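Local coordinates for serine-rich Repeat Adhesion Glycoprotein (Srr1) (Streptococcus agalactiae, PDB 4MBO) that binds fibrinogen as a surface glycoprotein adhesin of the bacterium, probably through the two beta-sheet domains of its binding region, at residues V20-K25 / F141-N146; V35-S40 / E154-N159; V59-L64 / T99-Y104; Y210-S215 / G266-I271; S221-L226 / G295-T300. All blocks are in the same frame, centred on the assembly; numbering follows the deposited sequence. Where two conformers were deposited one is given.

Contact 1: V20-K25 / F141-N146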
# COMPACT_ATOMS: atom_id res chain seq x y z
N VAL A 20 15.40 -6.55 -27.37
CA VAL A 20 14.77 -6.42 -26.08
C VAL A 20 15.76 -6.20 -24.93
O VAL A 20 16.80 -6.88 -24.81
CB VAL A 20 13.94 -7.69 -25.75
CG1 VAL A 20 13.34 -7.59 -24.37
CG2 VAL A 20 12.87 -7.95 -26.81
N ASN A 21 15.44 -5.19 -24.11
CA ASN A 21 16.19 -4.82 -22.92
C ASN A 21 15.17 -4.72 -21.78
O ASN A 21 14.02 -4.33 -22.03
CB ASN A 21 16.87 -3.45 -23.12
CG ASN A 21 18.00 -3.49 -24.15
OD1 ASN A 21 19.05 -4.04 -23.89
ND2 ASN A 21 17.79 -2.85 -25.28
N ILE A 22 15.56 -5.09 -20.55
CA ILE A 22 14.69 -4.92 -19.39
C ILE A 22 15.60 -4.81 -18.18
O ILE A 22 16.63 -5.49 -18.09
CB ILE A 22 13.64 -6.06 -19.27
CG1 ILE A 22 12.66 -5.73 -18.14
CG2 ILE A 22 14.31 -7.42 -19.03
CD1 ILE A 22 11.41 -6.58 -18.18
N ALA A 23 15.22 -3.96 -17.23
CA ALA A 23 16.00 -3.75 -16.04
C ALA A 23 15.15 -3.27 -14.89
O ALA A 23 14.08 -2.66 -15.08
CB ALA A 23 17.09 -2.73 -16.29
N LEU A 24 15.61 -3.66 -13.68
CA LEU A 24 15.04 -3.20 -12.41
C LEU A 24 16.14 -2.41 -11.71
O LEU A 24 17.28 -2.88 -11.55
CB LEU A 24 14.55 -4.37 -11.54
CG LEU A 24 13.27 -5.02 -12.03
CD1 LEU A 24 13.10 -6.38 -11.38
CD2 LEU A 24 12.05 -4.15 -11.80
N LYS A 25 15.81 -1.19 -11.29
CA LYS A 25 16.78 -0.30 -10.67
C LYS A 25 16.28 0.30 -9.35
O LYS A 25 15.07 0.50 -9.16
CB LYS A 25 17.16 0.79 -11.67
CG LYS A 25 17.90 0.24 -12.89
CD LYS A 25 17.98 1.21 -14.07
CE LYS A 25 18.44 0.45 -15.32
NZ LYS A 25 18.05 1.07 -16.62
N PHE A 141 13.15 -9.76 -6.58
CA PHE A 141 12.17 -9.14 -7.49
C PHE A 141 12.65 -9.33 -8.91
O PHE A 141 13.79 -9.07 -9.20
CB PHE A 141 11.98 -7.67 -7.18
CG PHE A 141 11.60 -7.41 -5.76
CD1 PHE A 141 10.29 -7.57 -5.34
CD2 PHE A 141 12.56 -7.01 -4.84
CE1 PHE A 141 9.94 -7.38 -4.04
CE2 PHE A 141 12.20 -6.80 -3.51
CZ PHE A 141 10.89 -6.97 -3.13
N THR A 142 11.77 -9.80 -9.78
CA THR A 142 12.12 -10.04 -11.19
C THR A 142 11.04 -9.55 -12.16
O THR A 142 9.88 -9.39 -11.82
CB THR A 142 12.42 -11.53 -11.49
OG1 THR A 142 11.25 -12.37 -11.33
CG2 THR A 142 13.56 -12.05 -10.59
N ALA A 143 11.47 -9.35 -13.40
CA ALA A 143 10.59 -8.98 -14.49
C ALA A 143 11.14 -9.62 -15.74
O ALA A 143 12.34 -9.61 -15.97
CB ALA A 143 10.51 -7.48 -14.64
N THR A 144 10.24 -10.09 -16.59
CA THR A 144 10.59 -10.77 -17.83
C THR A 144 9.86 -10.19 -19.03
O THR A 144 8.68 -9.90 -18.97
CB THR A 144 10.20 -12.26 -17.74
OG1 THR A 144 10.98 -12.90 -16.71
CG2 THR A 144 10.45 -13.01 -19.03
N LEU A 145 10.58 -10.04 -20.15
CA LEU A 145 9.97 -9.64 -21.40
C LEU A 145 10.59 -10.57 -22.44
O LEU A 145 11.76 -10.48 -22.76
CB LEU A 145 10.22 -8.15 -21.72
CG LEU A 145 9.65 -7.70 -23.08
CD1 LEU A 145 8.17 -7.99 -23.27
CD2 LEU A 145 9.88 -6.20 -23.20
N ASN A 146 9.76 -11.49 -22.94
CA ASN A 146 10.20 -12.54 -23.86
C ASN A 146 11.33 -13.32 -23.17
O ASN A 146 11.17 -13.81 -22.05
CB ASN A 146 10.62 -11.98 -25.21
CG ASN A 146 10.80 -13.08 -26.28
OD1 ASN A 146 10.13 -14.11 -26.25
ND2 ASN A 146 11.69 -12.83 -27.22

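Contact 2: V35-S40 / E154-N159. With CA (calcium ion), chain E.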
# COMPACT_ATOMS: atom_id res chain seq x y z
N VAL A 35 13.84 -1.20 0.60
CA VAL A 35 12.73 -0.35 0.14
C VAL A 35 11.91 0.03 1.37
O VAL A 35 11.33 -0.83 2.04
CB VAL A 35 11.81 -1.07 -0.88
CG1 VAL A 35 10.70 -0.15 -1.35
CG2 VAL A 35 12.58 -1.53 -2.08
N LYS A 36 11.86 1.33 1.65
CA LYS A 36 11.12 1.87 2.80
C LYS A 36 9.71 2.22 2.36
O LYS A 36 9.44 3.32 1.87
CB LYS A 36 11.84 3.09 3.36
CG LYS A 36 13.27 2.79 3.79
CD LYS A 36 14.00 4.03 4.30
CE LYS A 36 15.49 3.78 4.52
NZ LYS A 36 16.26 5.05 4.64
N LEU A 37 8.78 1.29 2.60
CA LEU A 37 7.40 1.47 2.13
C LEU A 37 6.60 2.45 2.95
O LEU A 37 5.47 2.78 2.59
CB LEU A 37 6.68 0.13 2.02
CG LEU A 37 7.16 -0.76 0.89
CD1 LEU A 37 6.43 -2.09 0.89
CD2 LEU A 37 7.00 -0.11 -0.50
N ASP A 38 7.15 2.93 4.07
CA ASP A 38 6.50 3.97 4.86
C ASP A 38 7.24 5.32 4.71
O ASP A 38 6.98 6.28 5.43
CB ASP A 38 6.36 3.54 6.31
CG ASP A 38 5.27 2.51 6.48
OD1 ASP A 38 4.24 2.64 5.77
OD2 ASP A 38 5.39 1.63 7.35
N SER A 39 8.15 5.36 3.73
CA SER A 39 8.86 6.58 3.32
C SER A 39 8.68 6.81 1.81
O SER A 39 9.54 7.38 1.15
CB SER A 39 10.35 6.50 3.70
OG SER A 39 10.49 6.42 5.10
N SER A 40 7.56 6.32 1.29
CA SER A 40 7.18 6.50 -0.09
C SER A 40 8.31 6.14 -1.08
O SER A 40 8.62 6.89 -1.99
CB SER A 40 6.67 7.95 -0.29
OG SER A 40 5.87 8.08 -1.46
N GLU A 154 16.16 -6.68 -2.50
CA GLU A 154 15.99 -5.62 -1.51
C GLU A 154 15.27 -6.11 -0.29
O GLU A 154 14.34 -6.92 -0.43
CB GLU A 154 15.07 -4.47 -2.03
CG GLU A 154 15.37 -3.91 -3.40
CD GLU A 154 16.55 -3.00 -3.45
OE1 GLU A 154 17.07 -2.60 -2.39
OE2 GLU A 154 17.04 -2.73 -4.58
N ARG A 155 15.67 -5.64 0.89
CA ARG A 155 14.84 -5.85 2.06
C ARG A 155 13.63 -4.91 1.91
O ARG A 155 13.69 -3.90 1.19
CB ARG A 155 15.59 -5.46 3.34
CG ARG A 155 16.81 -6.28 3.58
CD ARG A 155 17.52 -5.83 4.87
NE ARG A 155 18.85 -6.38 4.83
CZ ARG A 155 19.84 -5.84 4.11
NH1 ARG A 155 21.03 -6.42 4.10
NH2 ARG A 155 19.63 -4.74 3.38
N VAL A 156 12.56 -5.21 2.62
CA VAL A 156 11.36 -4.38 2.63
C VAL A 156 11.14 -3.95 4.07
O VAL A 156 11.09 -4.78 4.95
CB VAL A 156 10.17 -5.13 2.05
CG1 VAL A 156 8.91 -4.29 2.19
CG2 VAL A 156 10.45 -5.47 0.60
N GLN A 157 11.02 -2.66 4.28
CA GLN A 157 10.86 -2.15 5.63
C GLN A 157 9.61 -1.31 5.79
O GLN A 157 9.28 -0.51 4.94
CB GLN A 157 12.09 -1.28 5.96
CG GLN A 157 11.98 -0.47 7.23
CD GLN A 157 13.24 0.33 7.47
OE1 GLN A 157 14.30 -0.23 7.73
NE2 GLN A 157 13.13 1.64 7.39
N TYR A 158 8.94 -1.53 6.91
CA TYR A 158 7.80 -0.75 7.32
C TYR A 158 8.15 -0.14 8.69
O TYR A 158 9.04 -0.62 9.40
CB TYR A 158 6.58 -1.62 7.50
CG TYR A 158 6.04 -2.26 6.25
CD1 TYR A 158 5.12 -1.60 5.46
CD2 TYR A 158 6.42 -3.56 5.88
CE1 TYR A 158 4.59 -2.18 4.30
CE2 TYR A 158 5.91 -4.15 4.74
CZ TYR A 158 4.97 -3.47 3.97
OH TYR A 158 4.46 -4.03 2.82
N ASN A 159 7.52 0.97 9.02
CA ASN A 159 7.77 1.57 10.32
C ASN A 159 7.27 0.74 11.48
O ASN A 159 6.30 -0.01 11.35
CB ASN A 159 7.12 2.94 10.39
CG ASN A 159 7.90 4.00 9.66
OD1 ASN A 159 9.09 3.81 9.32
ND2 ASN A 159 7.27 5.12 9.42
CA CA E . 7.02 8.37 -3.61
O HOH W 1 9.61 2.58 5.75
O HOH W 2 6.12 5.81 -3.82
O HOH W 3 5.65 10.45 -3.40
O HOH W 4 8.76 9.93 -2.72
O HOH W 5 6.50 8.88 -5.80
O HOH W 6 7.96 6.89 -4.65

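Contact 3: V59-L64 / T99-Y104. With CA (calcium ion), chain B.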
# COMPACT_ATOMS: atom_id res chain seq x y z
N VAL A 59 -0.93 -8.31 -28.77
CA VAL A 59 -0.47 -7.96 -27.44
C VAL A 59 0.97 -8.37 -27.20
O VAL A 59 1.53 -9.17 -27.95
CB VAL A 59 -1.34 -8.63 -26.34
CG1 VAL A 59 -2.80 -8.20 -26.45
CG2 VAL A 59 -1.24 -10.14 -26.40
N PHE A 60 1.57 -7.78 -26.17
CA PHE A 60 2.85 -8.28 -25.64
C PHE A 60 2.73 -8.16 -24.14
O PHE A 60 1.90 -7.39 -23.63
CB PHE A 60 4.10 -7.61 -26.22
CG PHE A 60 4.32 -6.20 -25.80
CD1 PHE A 60 5.06 -5.91 -24.65
CD2 PHE A 60 3.80 -5.16 -26.53
CE1 PHE A 60 5.28 -4.60 -24.26
CE2 PHE A 60 4.00 -3.84 -26.13
CZ PHE A 60 4.74 -3.57 -24.99
N THR A 61 3.52 -8.97 -23.42
CA THR A 61 3.36 -9.08 -21.99
C THR A 61 4.67 -8.91 -21.25
O THR A 61 5.65 -9.61 -21.55
CB THR A 61 2.76 -10.47 -21.66
OG1 THR A 61 1.57 -10.68 -22.46
CG2 THR A 61 2.39 -10.62 -20.21
N VAL A 62 4.67 -8.01 -20.27
CA VAL A 62 5.80 -7.87 -19.33
C VAL A 62 5.39 -8.61 -18.05
O VAL A 62 4.39 -8.27 -17.43
CB VAL A 62 6.14 -6.42 -19.05
CG1 VAL A 62 7.24 -6.30 -18.01
CG2 VAL A 62 6.53 -5.72 -20.33
N LYS A 63 6.14 -9.63 -17.69
CA LYS A 63 5.80 -10.46 -16.53
C LYS A 63 6.56 -10.01 -15.30
O LYS A 63 7.76 -9.85 -15.35
CB LYS A 63 6.11 -11.91 -16.85
CG LYS A 63 5.46 -12.41 -18.13
CD LYS A 63 5.97 -13.83 -18.39
CE LYS A 63 5.52 -14.40 -19.69
NZ LYS A 63 6.02 -15.80 -19.72
N LEU A 64 5.85 -9.82 -14.19
CA LEU A 64 6.50 -9.48 -12.93
C LEU A 64 6.38 -10.69 -11.98
O LEU A 64 5.49 -11.52 -12.09
CB LEU A 64 5.85 -8.26 -12.27
CG LEU A 64 5.64 -7.02 -13.13
CD1 LEU A 64 4.93 -5.96 -12.30
CD2 LEU A 64 6.97 -6.55 -13.69
N THR A 99 -2.28 -12.27 -12.45
CA THR A 99 -1.08 -12.86 -13.00
C THR A 99 0.23 -12.12 -12.67
O THR A 99 1.30 -12.66 -12.87
CB THR A 99 -1.15 -12.82 -14.54
OG1 THR A 99 -1.32 -11.46 -14.97
CG2 THR A 99 -2.31 -13.64 -15.08
N HIS A 100 0.08 -10.89 -12.20
CA HIS A 100 1.21 -9.97 -11.98
C HIS A 100 1.88 -9.63 -13.32
O HIS A 100 3.03 -9.25 -13.37
CB HIS A 100 2.21 -10.48 -10.95
CG HIS A 100 1.66 -10.45 -9.56
ND1 HIS A 100 2.05 -9.51 -8.63
CD2 HIS A 100 0.76 -11.24 -8.95
CE1 HIS A 100 1.35 -9.69 -7.52
NE2 HIS A 100 0.56 -10.73 -7.69
N ASN A 101 1.12 -9.71 -14.40
CA ASN A 101 1.63 -9.32 -15.71
C ASN A 101 1.06 -8.00 -16.17
O ASN A 101 -0.08 -7.64 -15.83
CB ASN A 101 1.28 -10.32 -16.80
CG ASN A 101 1.94 -11.67 -16.61
OD1 ASN A 101 2.89 -11.78 -15.87
ND2 ASN A 101 1.41 -12.68 -17.26
N ILE A 102 1.87 -7.26 -16.93
CA ILE A 102 1.43 -6.05 -17.59
C ILE A 102 1.22 -6.41 -19.07
O ILE A 102 2.15 -6.83 -19.77
CB ILE A 102 2.44 -4.92 -17.49
CG1 ILE A 102 2.93 -4.73 -16.04
CG2 ILE A 102 1.82 -3.66 -18.06
CD1 ILE A 102 4.18 -3.92 -15.92
N THR A 103 -0.00 -6.27 -19.54
CA THR A 103 -0.36 -6.60 -20.90
C THR A 103 -0.60 -5.33 -21.67
O THR A 103 -1.42 -4.47 -21.28
CB THR A 103 -1.64 -7.45 -20.98
OG1 THR A 103 -1.45 -8.66 -20.25
CG2 THR A 103 -2.03 -7.81 -22.41
N TYR A 104 0.14 -5.20 -22.77
CA TYR A 104 0.01 -4.07 -23.69
C TYR A 104 -0.65 -4.53 -24.98
O TYR A 104 -0.34 -5.59 -25.52
CB TYR A 104 1.37 -3.48 -24.02
CG TYR A 104 2.00 -2.72 -22.89
CD1 TYR A 104 1.75 -1.35 -22.73
CD2 TYR A 104 2.89 -3.32 -22.03
CE1 TYR A 104 2.36 -0.65 -21.68
CE2 TYR A 104 3.49 -2.65 -21.00
CZ TYR A 104 3.23 -1.31 -20.84
OH TYR A 104 3.86 -0.70 -19.78
CA CA B . 2.61 -14.58 -12.84
O HOH W 7 -1.05 -11.09 -21.48
O HOH W 8 4.15 -13.06 -13.98
O HOH W 9 4.23 -13.85 -11.34
O HOH W 10 2.47 -14.92 -15.55
O HOH W 11 1.81 -15.10 -11.25
O HOH W 12 0.59 -15.82 -13.27
O HOH W 13 3.70 -16.57 -13.07

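Contact 4: Y210-S215 / G266-I271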
# COMPACT_ATOMS: atom_id res chain seq x y z
N TYR A 210 -8.41 5.21 25.50
CA TYR A 210 -9.13 5.77 24.36
C TYR A 210 -8.24 5.76 23.12
O TYR A 210 -7.01 5.71 23.21
CB TYR A 210 -9.57 7.23 24.58
CG TYR A 210 -10.57 7.49 25.63
CD1 TYR A 210 -10.19 7.57 26.97
CD2 TYR A 210 -11.92 7.74 25.33
CE1 TYR A 210 -11.11 7.84 27.96
CE2 TYR A 210 -12.84 7.99 26.33
CZ TYR A 210 -12.43 8.05 27.64
OH TYR A 210 -13.29 8.32 28.68
N THR A 211 -8.88 5.75 21.96
CA THR A 211 -8.20 6.00 20.69
C THR A 211 -8.80 7.24 20.04
O THR A 211 -10.01 7.33 19.87
CB THR A 211 -8.23 4.81 19.74
OG1 THR A 211 -7.30 3.84 20.20
CG2 THR A 211 -7.88 5.22 18.31
N ILE A 212 -7.94 8.24 19.79
CA ILE A 212 -8.32 9.44 19.12
C ILE A 212 -7.66 9.40 17.73
O ILE A 212 -6.47 9.08 17.58
CB ILE A 212 -7.80 10.71 19.82
CG1 ILE A 212 -8.06 10.71 21.34
CG2 ILE A 212 -8.36 11.93 19.11
CD1 ILE A 212 -9.45 10.39 21.73
N ILE A 213 -8.46 9.72 16.72
CA ILE A 213 -8.00 9.82 15.33
C ILE A 213 -8.29 11.26 14.93
O ILE A 213 -9.43 11.74 15.05
CB ILE A 213 -8.71 8.82 14.44
CG1 ILE A 213 -8.26 7.39 14.85
CG2 ILE A 213 -8.40 9.10 12.96
CD1 ILE A 213 -9.17 6.30 14.38
N GLY A 214 -7.27 11.97 14.46
CA GLY A 214 -7.46 13.36 14.08
C GLY A 214 -6.38 13.79 13.12
O GLY A 214 -5.74 12.94 12.51
N SER A 215 -6.22 15.11 12.96
CA SER A 215 -5.16 15.61 12.06
C SER A 215 -4.44 16.79 12.72
O SER A 215 -5.03 17.53 13.51
CB SER A 215 -5.69 15.93 10.67
OG SER A 215 -6.77 16.84 10.71
N GLY A 266 -16.07 15.94 13.34
CA GLY A 266 -15.58 16.30 12.03
C GLY A 266 -14.09 16.48 11.95
O GLY A 266 -13.52 16.45 10.84
N SER A 267 -13.47 16.74 13.09
CA SER A 267 -12.03 16.93 13.18
C SER A 267 -11.34 15.82 13.97
O SER A 267 -10.15 15.54 13.74
CB SER A 267 -11.72 18.30 13.78
OG SER A 267 -12.13 19.34 12.87
N LYS A 268 -12.05 15.22 14.92
CA LYS A 268 -11.52 14.10 15.72
C LYS A 268 -12.58 13.05 15.90
O LYS A 268 -13.74 13.37 16.16
CB LYS A 268 -11.16 14.49 17.17
CG LYS A 268 -9.96 15.37 17.40
CD LYS A 268 -9.66 15.47 18.90
CE LYS A 268 -10.92 15.65 19.74
NZ LYS A 268 -10.64 16.13 21.14
N ILE A 269 -12.14 11.81 15.83
CA ILE A 269 -12.95 10.62 16.13
C ILE A 269 -12.38 10.10 17.46
O ILE A 269 -11.16 9.93 17.60
CB ILE A 269 -12.83 9.56 15.03
CG1 ILE A 269 -13.61 10.02 13.81
CG2 ILE A 269 -13.31 8.19 15.51
CD1 ILE A 269 -13.32 9.21 12.56
N THR A 270 -13.26 9.88 18.44
CA THR A 270 -12.85 9.43 19.75
C THR A 270 -13.57 8.14 20.10
O THR A 270 -14.79 8.07 20.13
CB THR A 270 -13.22 10.49 20.84
OG1 THR A 270 -12.57 11.74 20.53
CG2 THR A 270 -12.76 10.03 22.21
N ILE A 271 -12.78 7.09 20.34
CA ILE A 271 -13.25 5.76 20.70
C ILE A 271 -12.86 5.45 22.13
O ILE A 271 -11.68 5.39 22.43
CB ILE A 271 -12.63 4.68 19.80
CG1 ILE A 271 -13.01 4.95 18.35
CG2 ILE A 271 -13.14 3.31 20.21
CD1 ILE A 271 -12.11 4.24 17.33
O HOH W 14 -9.00 15.59 11.26
O HOH W 15 -7.96 16.80 14.66

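Contact 5: S221-L226 / G295-T300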
# COMPACT_ATOMS: atom_id res chain seq x y z
N SER A 221 -6.52 21.17 12.14
CA SER A 221 -7.02 19.88 11.63
C SER A 221 -7.52 20.02 10.18
O SER A 221 -8.70 20.26 9.95
CB SER A 221 -8.16 19.38 12.52
OG SER A 221 -7.77 19.35 13.88
N PRO A 222 -6.61 19.82 9.21
CA PRO A 222 -7.09 20.01 7.86
C PRO A 222 -8.00 18.90 7.36
O PRO A 222 -8.73 19.13 6.40
CB PRO A 222 -5.79 20.03 7.03
CG PRO A 222 -4.84 19.18 7.80
CD PRO A 222 -5.19 19.41 9.25
N VAL A 223 -7.99 17.71 7.99
CA VAL A 223 -8.78 16.64 7.43
C VAL A 223 -10.23 16.57 7.92
O VAL A 223 -10.49 16.55 9.11
CB VAL A 223 -8.06 15.28 7.61
CG1 VAL A 223 -8.85 14.18 6.94
CG2 VAL A 223 -6.66 15.36 7.00
N ASN A 224 -11.15 16.52 6.97
CA ASN A 224 -12.58 16.44 7.25
C ASN A 224 -12.97 14.98 7.41
O ASN A 224 -12.89 14.18 6.47
CB ASN A 224 -13.36 17.10 6.11
CG ASN A 224 -14.89 17.01 6.26
OD1 ASN A 224 -15.42 16.36 7.13
ND2 ASN A 224 -15.59 17.68 5.34
N LEU A 225 -13.42 14.64 8.63
CA LEU A 225 -13.83 13.28 9.00
C LEU A 225 -15.34 13.07 9.09
O LEU A 225 -15.79 12.00 9.47
CB LEU A 225 -13.20 12.89 10.37
CG LEU A 225 -11.67 12.99 10.49
CD1 LEU A 225 -11.16 12.64 11.89
CD2 LEU A 225 -10.98 12.10 9.46
N LEU A 226 -16.10 14.15 8.82
CA LEU A 226 -17.56 14.12 8.95
C LEU A 226 -18.20 12.90 8.30
O LEU A 226 -19.12 12.31 8.87
CB LEU A 226 -18.19 15.38 8.35
CG LEU A 226 -17.99 16.63 9.17
CD1 LEU A 226 -18.47 17.82 8.39
CD2 LEU A 226 -18.73 16.49 10.49
N GLY A 295 -3.20 16.07 4.09
CA GLY A 295 -3.14 16.31 5.51
C GLY A 295 -2.62 15.08 6.20
O GLY A 295 -2.76 13.96 5.71
N VAL A 296 -1.99 15.32 7.33
CA VAL A 296 -1.39 14.28 8.13
C VAL A 296 -2.40 13.84 9.19
O VAL A 296 -2.84 14.63 9.98
CB VAL A 296 -0.15 14.81 8.86
CG1 VAL A 296 0.50 13.68 9.65
CG2 VAL A 296 0.85 15.43 7.87
N LEU A 297 -2.73 12.56 9.19
CA LEU A 297 -3.63 12.04 10.20
C LEU A 297 -2.79 11.43 11.30
O LEU A 297 -1.66 10.99 11.07
CB LEU A 297 -4.48 10.94 9.60
CG LEU A 297 -5.57 11.43 8.61
CD1 LEU A 297 -5.98 10.29 7.67
CD2 LEU A 297 -6.74 12.03 9.39
N TYR A 298 -3.37 11.36 12.48
CA TYR A 298 -2.72 10.69 13.60
C TYR A 298 -3.73 9.86 14.34
O TYR A 298 -4.96 10.05 14.22
CB TYR A 298 -2.11 11.66 14.60
CG TYR A 298 -3.12 12.51 15.36
CD1 TYR A 298 -3.74 12.01 16.49
CD2 TYR A 298 -3.42 13.81 14.97
CE1 TYR A 298 -4.66 12.76 17.21
CE2 TYR A 298 -4.33 14.59 15.69
CZ TYR A 298 -4.95 14.07 16.81
OH TYR A 298 -5.89 14.81 17.55
N SER A 299 -3.20 8.89 15.07
CA SER A 299 -4.00 8.02 15.96
C SER A 299 -3.32 7.87 17.28
O SER A 299 -2.08 7.86 17.36
CB SER A 299 -4.13 6.61 15.36
OG SER A 299 -4.76 6.65 14.10
N THR A 300 -4.11 7.66 18.33
CA THR A 300 -3.54 7.46 19.64
C THR A 300 -4.10 6.25 20.35
O THR A 300 -5.12 5.70 19.97
CB THR A 300 -3.85 8.64 20.60
OG1 THR A 300 -5.23 8.57 21.01
CG2 THR A 300 -3.53 9.98 20.01

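Contact 1: V20-K25 / F141-N146
Val20, Ile22 and Leu24 point from strand 20-25 onto strand 141-145, where Ala143 and Leu145 point back. Val20 and Leu145 meet at a slant: Val20 CG1 lies 3.9 Å from Leu145 CG. Val20 CG1 also stands 3.7 Å from Leu145 O. Ile22 reaches farther. Its CG1 is trans to the backbone N (chi1 -173°) and the chain runs on extended, which carries CD1 across to a place between Ala143 and Leu145. Ile22 CD1 is 3.8 Å from Ala143 CB and 4.1 Å from Leu145 CB. Leu24 uses one branch. Leu24 CD1 settles on the backbone, 3.5 Å from Phe141 O and 3.8 Å from Thr142 CA, and touches Ala143 CB more loosely. The small Ala143 thus takes the ends of both Ile22 and Leu24. No hydrogen bond joins the segments. Their axes come no closer than 7.4 Å and run nearly antiparallel, at 166°. Strand 20-25 is hydrogen-bonded to strand 43-51, whose Leu45 touches Ile22 and Leu24. Leu145 also meets Phe60 and Val62 of its own sheet. Apolar packing between strands of two facing sheets is typical of a beta sandwich, consistent with the Ig-like domain of this adhesin.

Contact 2: V35-S40 / E154-N159
Asp38 CG and Leu37 CG both sit trans to their own carbonyl carbons (chi1 -74° and -70°), bringing both side chains to segment 154-159. Asp38 OD2 accepts from Asn159 N at 2.8 Å through its anti lone pair. The same oxygen lies in plane at the edge of the Tyr158 ring. Leu37 runs alongside Tyr158, and Leu37 CD1 is 3.4 Å from Tyr158 OH and 3.6 Å from Val156 CG1. Before the turn the backbones pair in parallel. Val35 N binds Arg155 O, Gln157 N binds Val35 O at 2.9 Å, and Leu37 N binds Gln157 O at 3.0 Å. A water accepts from Asp38 N and donates to Gln157 O. Lys36 and Gln157 lie side by side, while Lys36 NZ turns to Ser30 and Glu31. Asp38 OD1 makes a salt bridge with Arg176 and a hydrogen bond with Tyr314, and Tyr158 OH bonds to Ile131 O. After the turn, Ser40 binds a calcium ion through O and OG; five waters complete the ligands. The motif is a short parallel pairing of edge strand 34-36 with strand 148-157, running into a type I turn (Lys36-Ser39) whose aspartate holds segment 154-159 and meets the adhesin domain.

Contact 3: V59-L64 / T99-Y104
Phe60 and Tyr104 make the main aromatic contact. Tyr104 CB sits over one face of the Phe60 ring, 3.7 Å from the centroid, as a CH-pi contact. The ring planes are near parallel, 12° apart, but slid so far that they barely overlap. Phe60 CG lies between its backbone N and carbonyl carbon (chi1 71°), which swings the ring across Tyr104. Phe49 packs edge-to-face with Phe60.

Five backbone hydrogen bonds join the strands. Phe60 pairs with Tyr104 and Val62 with Ile102, each by two bonds; Val62 N to Ile102 O is 2.8 Å. The fifth, Leu64 N to His100 O, is 3.0 Å and more bent, at 145°.

Apolar contacts on the face of Phe60 and Val62 are looser. Leu64 CD1 is 4.2 Å from Ile102 CD1. On the other face, Asn101 lies alongside Lys63, with Asn101 OD1 3.4 Å from Lys63 CB, while Asn101 CB meets Thr61 CG2.

Waters bridge the polar groups. One links Thr61 OG1 with Thr103 OG1; Thr61 OG1 also bonds to Asp12. Another donates to Leu64 O and Asn101 OD1 and is itself a calcium ligand. The calcium ion binds Thr99 O directly, at 2.3 Å. Thr99 OG1 accepts from Asn101 N, an ST turn. This is a regular antiparallel strand pair in a sheet of the Ig-like domain, with calcium at one end.

Contact 4: Y210-S215 / G266-I271
Thr211 and Ile213 pair with Ile271 and Ile269 through four backbone hydrogen bonds. Ile271 N to Thr211 O and Ile213 N to Ile269 O are both 2.8 Å. All four run close to straight, between 164° and 171°. Between these pairs sits the non-hydrogen-bonded pair of Ile212 and Thr270. Their side chains lie next to each other and point the same way. Ile212 CD1 is pressed to 3.4 Å from Thr270 CG2, tighter than usual for two methyls. Ile212 CG1 is trans to the carbonyl carbon (chi1 -48°), and a second bend at chi2 brings CD1 over to the threonine. The CG2 branch lies toward Lys268. Tyr210 CD2 also reaches Thr270 CG2, at 4.0 Å. On the opposite face Ile213 CB faces Ile269 CB at 4.2 Å.

Farther along, the strands part and water fills in. Two waters donate to Ser267 O; one accepts from Ser215 OG and the other from Ser215 N. Ser215 OG also hydrogen-bonds to Val223 N. Asp265 OD1 accepts from the backbone N of Ser267 and Lys268, which holds the start of the segment. Thr211 OG1 bonds to Trp273 and to Thr300 O.

Strand 210-215 lies between strands 269-272 and 295-302 in an antiparallel sheet of the C-terminal fibrinogen-binding adhesin domain. Strand 262-264 flanks 269-272 on its far side. Ile213 also packs on Tyr189 and Thr191 of strand 186-202.

Contact 5: S221-L226 / G295-T300
Val223 and Leu297 form the close part of this contact. Their side chains cross at about a right angle. One methyl of the leucine does the touching: Leu297 CD2 lies 3.9 Å from Val223 CG1 and 4.1 Å from Val223 CG2. Leu225 CD2 adds a looser touch on Leu297 CD2, at 4.2 Å. Val223 spreads its two branches: with CG1 trans to the backbone N (chi1 -176°), Val223 CG2 is turned to the strand's start, 3.9 Å from Gly295 CA. The glycine has no side chain, so this methyl can come right up to its backbone. Val223, Leu225 and Leu297 are all buried. Leu297 also packs on Glu187 and Tyr189 of strand 186-202.

The other side is thinner. Pro222 is exposed and offers one ring atom, Pro222 CG, at 4.0 Å from Gly295 CA. Asn224 is exposed too; Asn224 OD1 accepts from Leu226 N at 2.9 Å, an Asx turn that shapes the loop.

No hydrogen bond crosses between the segments. The loop's polar ties go to other residues: Val223 N to Ser215 OG, Asn224 N to Gln293 OE1, and the Leu225 backbone to Gly266. The contact between the two segments therefore rests on apolar packing alone, while hydrogen bonds to other parts of the domain position the loop.

From the N terminus, strand 20-25 opens contact 1 and segment 35-40 opens contact 2. Contact 3 both opens and closes within these two long loops, joining 59-64 to 99-104. Segment 141-146 then closes contact 1, and 154-159 closes contact 2, so the two cross. Contact 1 joins the two facing sheets of the Ig-like part. It touches contact 3, because strands 139-145 and 59-64 are neighbours in one sheet. Contact 2 reaches that sheet at its edge strand, and Phe141 of contact 1 packs on its Glu154 and Val156. Contacts 4 and 5 follow in series, in the C-terminal adhesin domain. They too cross: 210-215, 221-226, 266-271, 295-300.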